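Local coordinates for protein bacteriorhodopsin (PDB 6EYU) that pumps protons inward across the membrane as a retinal-binding xenorhodopsin of the microbial rhodopsin family, presumably driven by light, at residues A96-Y101 with A152-D157; D102-L107 with K146-I151. All coordinates share one frame; numbering follows the deposited sequence.

Contact 1 (A96-Y101 with A152-D157); sequences ADTKRY and AEESSD. With MUN ([(2~{S})-2,3-bis(oxidanyl)propyl] (~{E})-undec-2-enoate), chain V.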
loop_
_atom_site.group_PDB
_atom_site.type_symbol
_atom_site.label_atom_id
_atom_site.label_comp_id
_atom_site.label_asym_id
_atom_site.label_seq_id
_atom_site.Cartn_x
_atom_site.Cartn_y
_atom_site.Cartn_z
ATOM N N ALA A 96 20.706 -3.947 18.448
ATOM C CA ALA A 96 20.002 -4.751 19.442
ATOM C C ALA A 96 19.975 -6.230 19.064
ATOM O O ALA A 96 20.042 -6.584 17.886
ATOM C CB ALA A 96 18.586 -4.230 19.635
ATOM N N ASP A 97 19.739 -7.073 20.065
ATOM C CA ASP A 97 19.717 -8.520 19.877
ATOM C C ASP A 97 18.393 -8.969 19.269
ATOM O O ASP A 97 18.368 -9.796 18.358
ATOM C CB ASP A 97 19.933 -9.222 21.220
ATOM C CG ASP A 97 19.975 -10.731 21.090
ATOM O OD1 ASP A 97 19.531 -11.252 20.045
ATOM O OD2 ASP A 97 20.381 -11.400 22.064
ATOM N N THR A 98 17.293 -8.529 19.874
ATOM C CA THR A 98 15.964 -8.939 19.435
ATOM C C THR A 98 15.348 -7.884 18.523
ATOM O O THR A 98 15.228 -6.718 18.899
ATOM C CB THR A 98 15.023 -9.171 20.631
ATOM O OG1 THR A 98 15.114 -8.066 21.540
ATOM C CG2 THR A 98 15.388 -10.456 21.358
ATOM N N LYS A 99 15.060 -8.280 17.288
ATOM C CA LYS A 99 14.276 -7.453 16.380
ATOM C C LYS A 99 12.813 -7.882 16.400
ATOM O O LYS A 99 12.485 -9.017 16.054
ATOM C CB LYS A 99 14.827 -7.562 14.957
ATOM C CG LYS A 99 16.036 -6.678 14.692
ATOM C CD LYS A 99 17.309 -7.283 15.259
ATOM C CE LYS A 99 18.370 -6.220 15.493
ATOM N NZ LYS A 99 19.751 -6.754 15.335
ATOM N N ARG A 100 11.942 -6.984 16.849
ATOM C CA ARG A 100 10.520 -7.287 16.953
ATOM C C ARG A 100 9.737 -6.597 15.843
ATOM O O ARG A 100 9.200 -5.505 16.034
ATOM C CB ARG A 100 9.984 -6.858 18.319
ATOM C CG ARG A 100 10.354 -7.807 19.445
ATOM C CD ARG A 100 9.215 -8.763 19.761
ATOM N NE ARG A 100 8.347 -8.244 20.813
ATOM C CZ ARG A 100 7.037 -8.460 20.875
ATOM N NH1 ARG A 100 6.453 -9.262 19.996
ATOM N NH2 ARG A 100 6.320 -7.911 21.845
ATOM N N TYR A 101 9.609 -7.279 14.710
ATOM C CA TYR A 101 9.100 -6.657 13.494
ATOM C C TYR A 101 7.583 -6.511 13.556
ATOM O O TYR A 101 6.980 -5.857 12.705
ATOM C CB TYR A 101 9.493 -7.486 12.271
ATOM C CG TYR A 101 10.939 -7.322 11.861
ATOM C CD1 TYR A 101 11.376 -6.158 11.240
ATOM C CD2 TYR A 101 11.887 -8.278 12.198
ATOM C CE1 TYR A 101 12.705 -5.980 10.911
ATOM C CE2 TYR A 101 13.220 -8.110 11.871
ATOM C CZ TYR A 101 13.623 -6.960 11.226
ATOM O OH TYR A 101 14.947 -6.789 10.896
ATOM N N ALA A 152 16.301 -0.599 22.261
ATOM C CA ALA A 152 17.456 0.270 22.064
ATOM C C ALA A 152 18.470 0.080 23.187
ATOM O O ALA A 152 19.674 0.014 22.942
ATOM C CB ALA A 152 17.014 1.723 21.988
ATOM N N GLU A 153 17.971 -0.086 24.408
ATOM C CA GLU A 153 18.834 -0.234 25.574
ATOM C C GLU A 153 19.509 -1.602 25.572
ATOM O O GLU A 153 20.462 -1.835 26.316
ATOM C CB GLU A 153 18.025 -0.054 26.859
ATOM C CG GLU A 153 17.647 1.389 27.149
ATOM C CD GLU A 153 16.781 1.530 28.385
ATOM O OE1 GLU A 153 16.534 0.508 29.059
ATOM O OE2 GLU A 153 16.335 2.660 28.673
ATOM N N GLU A 154 19.084 -2.462 24.652
ATOM C CA GLU A 154 19.753 -3.737 24.425
ATOM C C GLU A 154 21.134 -3.520 23.819
ATOM O O GLU A 154 21.990 -4.403 23.873
ATOM C CB GLU A 154 18.913 -4.616 23.498
ATOM C CG GLU A 154 18.552 -5.970 24.087
ATOM C CD GLU A 154 17.424 -6.650 23.338
ATOM O OE1 GLU A 154 17.370 -6.519 22.097
ATOM O OE2 GLU A 154 16.601 -7.327 23.988
ATOM N N SER A 155 21.309 -2.385 23.151
ATOM C CA SER A 155 22.507 -2.143 22.357
ATOM C C SER A 155 23.568 -1.422 23.180
ATOM O O SER A 155 23.420 -1.251 24.390
ATOM C CB SER A 155 22.166 -1.314 21.117
ATOM O OG SER A 155 20.932 -0.637 21.279
ATOM N N SER A 156 24.568 -0.888 22.488
ATOM C CA SER A 156 25.593 -0.071 23.122
ATOM C C SER A 156 24.999 1.230 23.646
ATOM O O SER A 156 23.969 1.694 23.155
ATOM C CB SER A 156 26.712 0.237 22.125
ATOM O OG SER A 156 26.331 1.275 21.239
ATOM N N ASP A 157 25.724 1.879 24.550
ATOM C CA ASP A 157 25.238 3.091 25.195
ATOM C C ASP A 157 25.086 4.221 24.182
ATOM O O ASP A 157 24.124 4.987 24.233
ATOM C CB ASP A 157 26.195 3.516 26.310
ATOM C CG ASP A 157 26.114 2.609 27.523
ATOM O OD1 ASP A 157 25.351 1.621 27.478
ATOM O OD2 ASP A 157 26.819 2.879 28.518
HETATM C CAQ MUN V . -1.349 0.682 18.660
HETATM C CAP MUN V . -0.131 0.409 19.543
HETATM C CAO MUN V . -0.405 -0.809 20.429
HETATM C CAN MUN V . 0.717 -1.833 20.245
HETATM C CAM MUN V . 0.874 -2.672 21.519
HETATM C CAK MUN V . 1.826 -3.837 21.236
HETATM C CAH MUN V . 2.232 -4.528 22.545
HETATM C CAF MUN V . 2.783 -3.501 23.542
HETATM C CAC MUN V . 4.267 -3.696 23.975
HETATM C CAA MUN V . 4.767 -5.164 24.055
HETATM O OAD MUN V . 4.306 -6.016 23.296
HETATM O OAB MUN V . 5.938 -5.311 24.737
HETATM C CAE MUN V . 6.462 -6.634 24.585
HETATM C CAG MUN V . 7.722 -6.785 25.443
HETATM O OAJ MUN V . 7.608 -5.962 26.606
HETATM C CAI MUN V . 7.885 -8.246 25.867
HETATM O OAL MUN V . 8.748 -8.319 27.006
#

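Contact 2 (D102-L107 with K146-I151); sequences DLLGAL and KPFREI. With MUN ([(2~{S})-2,3-bis(oxidanyl)propyl] (~{E})-undec-2-enoate), chain N; MUN ([(2~{S})-2,3-bis(oxidanyl)propyl] (~{E})-undec-2-enoate), chain B.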
loop_
_atom_site.group_PDB
_atom_site.type_symbol
_atom_site.label_atom_id
_atom_site.label_comp_id
_atom_site.label_asym_id
_atom_site.label_seq_id
_atom_site.Cartn_x
_atom_site.Cartn_y
_atom_site.Cartn_z
ATOM N N ASP A 102 6.973 -7.096 14.582
ATOM C CA ASP A 102 5.543 -6.929 14.814
ATOM C C ASP A 102 5.253 -5.579 15.459
ATOM O O ASP A 102 4.280 -4.910 15.109
ATOM C CB ASP A 102 5.004 -8.058 15.696
ATOM C CG ASP A 102 5.872 -8.317 16.911
ATOM O OD1 ASP A 102 7.069 -7.962 16.872
ATOM O OD2 ASP A 102 5.391 -8.978 17.854
ATOM N N LEU A 103 6.165 -5.130 16.316
ATOM C CA LEU A 103 6.112 -3.773 16.848
ATOM C C LEU A 103 6.376 -2.750 15.748
ATOM O O LEU A 103 5.751 -1.691 15.710
ATOM C CB LEU A 103 7.135 -3.605 17.973
ATOM C CG LEU A 103 6.947 -4.545 19.166
ATOM C CD1 LEU A 103 7.960 -4.238 20.258
ATOM C CD2 LEU A 103 5.528 -4.447 19.702
ATOM N N LEU A 104 7.284 -3.087 14.837
ATOM C CA LEU A 104 7.535 -2.259 13.663
ATOM C C LEU A 104 6.275 -2.151 12.811
ATOM O O LEU A 104 5.920 -1.070 12.343
ATOM C CB LEU A 104 8.674 -2.850 12.830
ATOM C CG LEU A 104 9.955 -2.015 12.740
ATOM C CD1 LEU A 104 10.648 -2.257 11.408
ATOM C CD2 LEU A 104 9.661 -0.536 12.931
ATOM N N GLY A 105 5.607 -3.282 12.607
ATOM C CA GLY A 105 4.328 -3.304 11.908
ATOM C C GLY A 105 3.264 -2.511 12.641
ATOM O O GLY A 105 2.524 -1.737 12.031
ATOM N N ALA A 106 3.174 -2.716 13.951
ATOM C CA ALA A 106 2.229 -1.976 14.778
ATOM C C ALA A 106 2.527 -0.481 14.729
ATOM O O ALA A 106 1.622 0.338 14.569
ATOM C CB ALA A 106 2.280 -2.477 16.213
ATOM N N LEU A 107 3.803 -0.133 14.864
ATOM C CA LEU A 107 4.229 1.260 14.792
ATOM C C LEU A 107 3.798 1.888 13.471
ATOM O O LEU A 107 3.193 2.959 13.451
ATOM C CB LEU A 107 5.749 1.359 14.945
ATOM C CG LEU A 107 6.310 2.768 15.153
ATOM C CD1 LEU A 107 5.540 3.502 16.241
ATOM C CD2 LEU A 107 7.792 2.708 15.490
ATOM N N LYS A 146 8.491 3.011 25.240
ATOM C CA LYS A 146 8.714 1.817 26.048
ATOM C C LYS A 146 9.399 0.717 25.243
ATOM O O LYS A 146 10.625 0.592 25.278
ATOM C CB LYS A 146 7.391 1.302 26.621
ATOM C CG LYS A 146 7.442 -0.147 27.076
ATOM C CD LYS A 146 7.722 -0.253 28.566
ATOM C CE LYS A 146 6.579 -0.939 29.298
ATOM N N PRO A 147 8.603 -0.163 24.616
ATOM C CA PRO A 147 9.146 -1.388 24.033
ATOM C C PRO A 147 10.299 -1.123 23.069
ATOM O O PRO A 147 11.312 -1.820 23.115
ATOM C CB PRO A 147 7.950 -2.001 23.291
ATOM C CG PRO A 147 6.937 -0.912 23.178
ATOM C CD PRO A 147 7.163 -0.011 24.353
ATOM N N PHE A 148 10.182 -0.071 22.265
ATOM C CA PHE A 148 11.257 0.307 21.355
ATOM C C PHE A 148 12.456 0.836 22.131
ATOM O O PHE A 148 13.602 0.529 21.805
ATOM C CB PHE A 148 10.773 1.362 20.359
ATOM C CG PHE A 148 10.194 0.782 19.102
ATOM C CD1 PHE A 148 11.026 0.279 18.115
ATOM C CD2 PHE A 148 8.835 0.530 19.011
ATOM C CE1 PHE A 148 10.505 -0.361 17.008
ATOM C CE2 PHE A 148 8.305 -0.113 17.908
ATOM C CZ PHE A 148 9.141 -0.554 16.902
ATOM N N ARG A 149 12.179 1.510 23.243
ATOM C CA ARG A 149 13.232 2.023 24.108
ATOM C C ARG A 149 13.993 0.878 24.764
ATOM O O ARG A 149 15.222 0.900 24.841
ATOM C CB ARG A 149 12.634 2.931 25.181
ATOM C CG ARG A 149 13.649 3.459 26.178
ATOM C CD ARG A 149 12.975 3.872 27.474
ATOM N NE ARG A 149 13.594 3.249 28.639
ATOM C CZ ARG A 149 13.944 3.911 29.737
ATOM N NH1 ARG A 149 14.444 3.258 30.777
ATOM N NH2 ARG A 149 13.782 5.225 29.798
ATOM N N GLU A 150 13.257 -0.124 25.235
ATOM C CA GLU A 150 13.866 -1.307 25.828
ATOM C C GLU A 150 14.801 -1.984 24.834
ATOM O O GLU A 150 15.873 -2.464 25.203
ATOM C CB GLU A 150 12.785 -2.290 26.278
ATOM C CG GLU A 150 12.091 -1.890 27.569
ATOM C CD GLU A 150 11.049 -2.899 28.006
ATOM O OE1 GLU A 150 11.248 -4.107 27.760
ATOM O OE2 GLU A 150 10.011 -2.481 28.561
ATOM N N ILE A 151 14.383 -2.034 23.573
ATOM C CA ILE A 151 15.151 -2.717 22.541
ATOM C C ILE A 151 16.405 -1.922 22.190
ATOM O O ILE A 151 17.466 -2.499 21.947
ATOM C CB ILE A 151 14.317 -2.921 21.263
ATOM C CG1 ILE A 151 13.216 -3.955 21.509
ATOM C CG2 ILE A 151 15.209 -3.367 20.115
ATOM C CD1 ILE A 151 12.123 -3.940 20.463
HETATM C CAR MUN N . -3.874 0.001 8.672
HETATM C CAQ MUN N . -2.924 -1.122 8.258
HETATM C CAP MUN N . -2.198 -1.638 9.499
HETATM C CAO MUN N . -1.404 -2.891 9.146
HETATM C CAN MUN N . -0.420 -3.175 10.279
HETATM C CAM MUN N . -0.436 -4.666 10.600
HETATM C CAK MUN N . 1.005 -5.169 10.653
HETATM C CAH MUN N . 1.190 -6.041 11.893
HETATM C CAF MUN N . 1.662 -7.427 11.455
HETATM C CAC MUN N . 2.888 -7.964 12.201
HETATM C CAA MUN N . 3.816 -8.872 11.385
HETATM O OAD MUN N . 3.458 -9.319 10.297
HETATM O OAB MUN N . 4.896 -9.344 12.069
HETATM C CAE MUN N . 5.481 -10.407 11.313
HETATM C CAG MUN N . 6.712 -10.946 12.044
HETATM O OAJ MUN N . 6.630 -10.608 13.432
HETATM C CAI MUN N . 6.765 -12.467 11.890
HETATM O OAL MUN N . 7.722 -13.006 12.807
HETATM C CAP MUN B . -0.030 10.313 27.809
HETATM C CAO MUN B . 1.001 9.183 27.791
HETATM C CAN MUN B . 0.859 8.385 26.493
HETATM C CAM MUN B . 2.196 7.723 26.155
HETATM C CAK MUN B . 2.592 6.774 27.286
HETATM C CAH MUN B . 4.004 7.105 27.778
HETATM C CAF MUN B . 4.638 5.835 28.362
HETATM C CAC MUN B . 6.099 5.947 28.821
HETATM C CAA MUN B . 6.569 4.852 29.785
HETATM O OAD MUN B . 5.857 3.875 30.021
HETATM O OAB MUN B . 7.871 4.945 30.171
HETATM C CAE MUN B . 8.156 3.931 31.141
HETATM C CAG MUN B . 9.491 3.258 30.809
HETATM O OAJ MUN B . 10.559 3.998 31.408
HETATM C CAI MUN B . 9.493 1.828 31.353
HETATM O OAL MUN B . 10.837 1.346 31.423
#

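Contact 1 (A96-Y101 with A152-D157)
A type I beta turn, Ala152 to Ser155, carries Glu154 at its third position and aims this side chain at the backbone and hydroxyl of Thr98. The acceptor is a single oxygen. Thr98 N reaches Glu154 OE1 at 3.0 Å in an almost straight bond, with an N-H...O angle of 173°, although the donor comes from above the carboxylate plane, 38° out of it. The hydroxyl comes in on the side of OE2: Thr98 OG1 bonds to Glu154 OE1 at 2.8 Å through the syn lone pair. Both grips come from one residue because OG1 sits between the backbone N and the carbonyl carbon (chi1 48°), where it can share an acceptor with its own N-H. Asp97 N adds a weak, strongly bent bond to Glu154 OE1 at 3.2 Å. In the seven-helix rhodopsin fold this ties the loop between helices 72-93 and 101-124 to the loop that leads from helix 147-152 to helix 157-183, at the surface of the bundle. Closer to the main chain of Glu154, its CB lies 3.9 Å from Ala96 CB, which also touches OE1, and Ser155 CB comes to 4.0 Å from Ala96 N. The Asp97 carboxylate is turned outward from Glu154, with CG anti to the backbone N, yet Asp97 OD1 is still 5.6 Å from Glu154 OE1; the repulsion between them is probably modest, and the donors gathered on OE1 would tend to keep Glu154 charged. Within 96-101 the chain is braced by Lys99 NZ, which donates to Ala96 O at 2.6 Å. Further along, Arg100 pairs with Asp102 in a salt bridge and packs on Gln42 of the second subunit, while the ester oxygen OAB of a bound monoacylglycerol lies in the plane of its guanidinium, at the edge.

Contact 2 (D102-L107 with K146-I151)
Over one face of the Phe148 ring sits Leu107 CD2, in a CH-pi contact 4.1 Å from the ring centroid and 26° off the normal. The edge of the same ring runs into the backbone of the other helix, with Leu103 O and Leu104 CA in the ring plane and Leu104 N near it. The second flat group, the Arg149 guanidinium, takes no part across the contact; hydroxyl OAJ of a bound lipid lies over the centre of one face, and Arg149 NE is salt-bridged to Glu153. This is buried helix-to-helix packing in the rhodopsin bundle: the axes of 102-107 and 147-151 come no closer than 11.7 Å, their N-to-C directions 140° apart, and the Phe148 ring spans much of that interval. Leu103 CB meets the ring obliquely, 3.7 Å from Phe148 CE2, and the Leu104 side chain crosses that of Phe148 at about a right angle, Leu104 CD2 4.0 Å from Phe148 CZ. Leu107 can reach over the face because its CG stands opposite the backbone N (chi1 -169°). Tyr163 of helix 157-183 also packs on Phe148, and Leu86 and Phe93 of helix 72-93 touch Leu104. With an alanine in place of Phe148, Leu107 CD2 would probably lose the face it rests on and a gap would be likely to open between the helices. Beside the ring, Leu103 extends past it, its CD1 meeting Pro147 CB at 3.8 Å and Ile151 CD1 at 4.2 Å.

From the N terminus, the chain leaves helix 72-93, runs through 96-101 and enters helix 101-124, whose first turns hold 102-107. It then returns along helix 128-145, kinks into 146-151 and passes through 152-157 before helix 157-183. Contact 2 closes the inner loop and contact 1 the outer one, so contact 2 is nested inside the loop closed by contact 1; the two do not cross. Their centres lie 10 Å apart, and they meet at Ile151, whose CG2 packs 3.6 Å from Thr98 O and whose CD1 lies 4.2 Å from Arg100 CB. A polar surface link between loops thus continues directly into the buried apolar seam between helices 101-124 and 147-152.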